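Ribonuclease J (Methanolobus psychrophilus R15, PDB 5HAB) probably degrades RNA as an exoribonuclease of the metallo-beta-lactamase and beta-CASP family, hydrolysing its phosphodiester bonds. Local coordinates at residues R273-V278 with G306-P311. The protein carries 1 engineered substitution. Sequence-based numbering, arbitrary orientation.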
loop_
_atom_site.group_PDB
_atom_site.type_symbol
_atom_site.label_atom_id
_atom_site.label_comp_id
_atom_site.label_asym_id
_atom_site.label_seq_id
_atom_site.Cartn_x
_atom_site.Cartn_y
_atom_site.Cartn_z
ATOM N N ARG B 273 -10.324 28.417 4.707
ATOM C CA ARG B 273 -8.925 28.217 4.367
ATOM C C ARG B 273 -8.342 29.450 3.682
ATOM O O ARG B 273 -7.288 29.953 4.083
ATOM C CB ARG B 273 -8.770 26.998 3.458
ATOM C CG ARG B 273 -7.342 26.740 3.033
ATOM C CD ARG B 273 -6.595 25.996 4.109
ATOM N NE ARG B 273 -6.849 24.562 4.029
ATOM C CZ ARG B 273 -7.705 23.921 4.813
ATOM N NH1 ARG B 273 -8.373 24.591 5.738
ATOM N NH2 ARG B 273 -7.889 22.617 4.682
ATOM N N VAL B 274 -9.025 29.916 2.639
ATOM C CA VAL B 274 -8.603 31.097 1.892
ATOM C C VAL B 274 -8.487 32.306 2.818
ATOM O O VAL B 274 -7.526 33.078 2.737
ATOM C CB VAL B 274 -9.570 31.394 0.737
ATOM C CG1 VAL B 274 -9.224 32.724 0.079
ATOM C CG2 VAL B 274 -9.544 30.269 -0.289
ATOM N N ASN B 275 -9.469 32.449 3.704
ATOM C CA ASN B 275 -9.474 33.498 4.715
ATOM C C ASN B 275 -8.183 33.458 5.526
ATOM O O ASN B 275 -7.447 34.460 5.607
ATOM C CB ASN B 275 -10.690 33.343 5.636
ATOM C CG ASN B 275 -10.922 34.561 6.512
ATOM O OD1 ASN B 275 -10.871 35.696 6.040
ATOM N ND2 ASN B 275 -11.182 34.329 7.796
ATOM N N SER B 276 -7.917 32.292 6.116
ATOM C CA SER B 276 -6.687 32.080 6.870
ATOM C C SER B 276 -5.475 32.513 6.058
ATOM O O SER B 276 -4.602 33.222 6.563
ATOM C CB SER B 276 -6.546 30.615 7.284
ATOM O OG SER B 276 -7.415 30.302 8.358
ATOM N N ILE B 277 -5.444 32.116 4.790
ATOM C CA ILE B 277 -4.306 32.429 3.938
ATOM C C ILE B 277 -4.113 33.935 3.766
ATOM O O ILE B 277 -2.987 34.424 3.886
ATOM C CB ILE B 277 -4.432 31.753 2.572
ATOM C CG1 ILE B 277 -4.492 30.235 2.740
ATOM C CG2 ILE B 277 -3.252 32.120 1.688
ATOM C CD1 ILE B 277 -4.806 29.496 1.470
ATOM N N VAL B 278 -5.186 34.679 3.504
ATOM C CA VAL B 278 -5.009 36.115 3.271
ATOM C C VAL B 278 -4.607 36.816 4.573
ATOM O O VAL B 278 -3.790 37.749 4.550
ATOM C CB VAL B 278 -6.265 36.772 2.627
ATOM C CG1 VAL B 278 -6.606 36.089 1.305
ATOM C CG2 VAL B 278 -7.455 36.767 3.567
ATOM N N GLY B 306 -20.923 39.031 3.032
ATOM C CA GLY B 306 -20.414 39.310 4.362
ATOM C C GLY B 306 -19.964 38.113 5.177
ATOM O O GLY B 306 -20.003 38.151 6.405
ATOM N N TYR B 307 -19.540 37.045 4.508
ATOM C CA TYR B 307 -19.041 35.873 5.225
ATOM C C TYR B 307 -17.559 36.020 5.581
ATOM O O TYR B 307 -17.115 35.531 6.618
ATOM C CB TYR B 307 -19.277 34.601 4.405
ATOM C CG TYR B 307 -20.718 34.142 4.434
ATOM C CD1 TYR B 307 -21.216 33.432 5.518
ATOM C CD2 TYR B 307 -21.579 34.416 3.379
ATOM C CE1 TYR B 307 -22.532 33.010 5.556
ATOM C CE2 TYR B 307 -22.902 33.995 3.407
ATOM C CZ TYR B 307 -23.371 33.293 4.498
ATOM O OH TYR B 307 -24.680 32.872 4.538
ATOM N N ILE B 308 -16.798 36.693 4.725
ATOM C CA ILE B 308 -15.395 36.972 5.014
ATOM C C ILE B 308 -15.070 38.443 4.842
ATOM O O ILE B 308 -15.639 39.124 3.986
ATOM C CB ILE B 308 -14.449 36.148 4.139
ATOM C CG1 ILE B 308 -14.919 36.166 2.685
ATOM C CG2 ILE B 308 -14.298 34.750 4.701
ATOM C CD1 ILE B 308 -13.796 36.063 1.692
ATOM N N ASP B 309 -14.138 38.924 5.658
ATOM C CA ASP B 309 -13.627 40.277 5.516
ATOM C C ASP B 309 -12.301 40.227 4.763
ATOM O O ASP B 309 -11.471 39.354 5.012
ATOM C CB ASP B 309 -13.446 40.930 6.888
ATOM C CG ASP B 309 -13.326 42.439 6.805
ATOM O OD1 ASP B 309 -13.761 43.019 5.788
ATOM O OD2 ASP B 309 -12.791 43.044 7.759
ATOM N N LEU B 310 -12.110 41.160 3.836
ATOM C CA LEU B 310 -10.872 41.226 3.069
ATOM C C LEU B 310 -10.153 42.555 3.287
ATOM O O LEU B 310 -10.783 43.611 3.305
ATOM C CB LEU B 310 -11.152 41.023 1.580
ATOM C CG LEU B 310 -11.669 39.645 1.160
ATOM C CD1 LEU B 310 -11.928 39.614 -0.339
ATOM C CD2 LEU B 310 -10.693 38.548 1.568
ATOM N N PRO B 311 -8.823 42.502 3.455
ATOM C CA PRO B 311 -8.006 43.712 3.598
ATOM C C PRO B 311 -8.044 44.584 2.348
ATOM O O PRO B 311 -8.355 44.090 1.265
ATOM C CB PRO B 311 -6.595 43.163 3.835
ATOM C CG PRO B 311 -6.623 41.781 3.272
ATOM C CD PRO B 311 -8.010 41.276 3.512
HETATM O O HOH W 1 -12.895 37.381 8.321
#
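N275 reaches from the flank of helix 271-283 to I308 in the loop that leads into strand 315-317. With chi1 at -168°, its CG lies anti to the backbone N, and the amide extends toward the loop. Followed outward, CB of N275 lies 4.0 Å from CG2 of I308, and CG of N275 comes to 3.8 Å from that same methyl. At the tip, OD1 of N275 is again 3.8 Å from CG2 of I308 and equally far from the backbone O of D309; both oxygens are acceptors and cannot bond directly. A water joins the segments instead: it donates weakly to OD1 of N275, at 3.5 Å, and weakly accepts the backbone N-H of D309. Asparagine suits this partly exposed border, its CB packing on a methyl while its carbonyl meets water. The two side chains run past each other in opposite directions. Bulky, branched isoleucine suits a buried place among V299 and A302 of helix 293-304 and L205, which N275 also touches.

One helical turn on from V274, V278 makes a separate apolar contact, its CG2 meeting CD2 of L310 at 4.2 Å. Buried V278 points its CB toward the loop, and the longer leucine brings its end nearer the helix. L310 also packs on Y303, while V274 touches V299, tying both segments to helix 293-304. At the loop's start, G306 is first to leave the helical conformation, in a Schellman motif whose positive phi of 78° favours glycine. I277 rests on strand 262-266. Helix packing against a parallel sheet, with a connecting loop laid along the helix flank, is characteristic of the alpha/beta architecture of the beta-CASP domain.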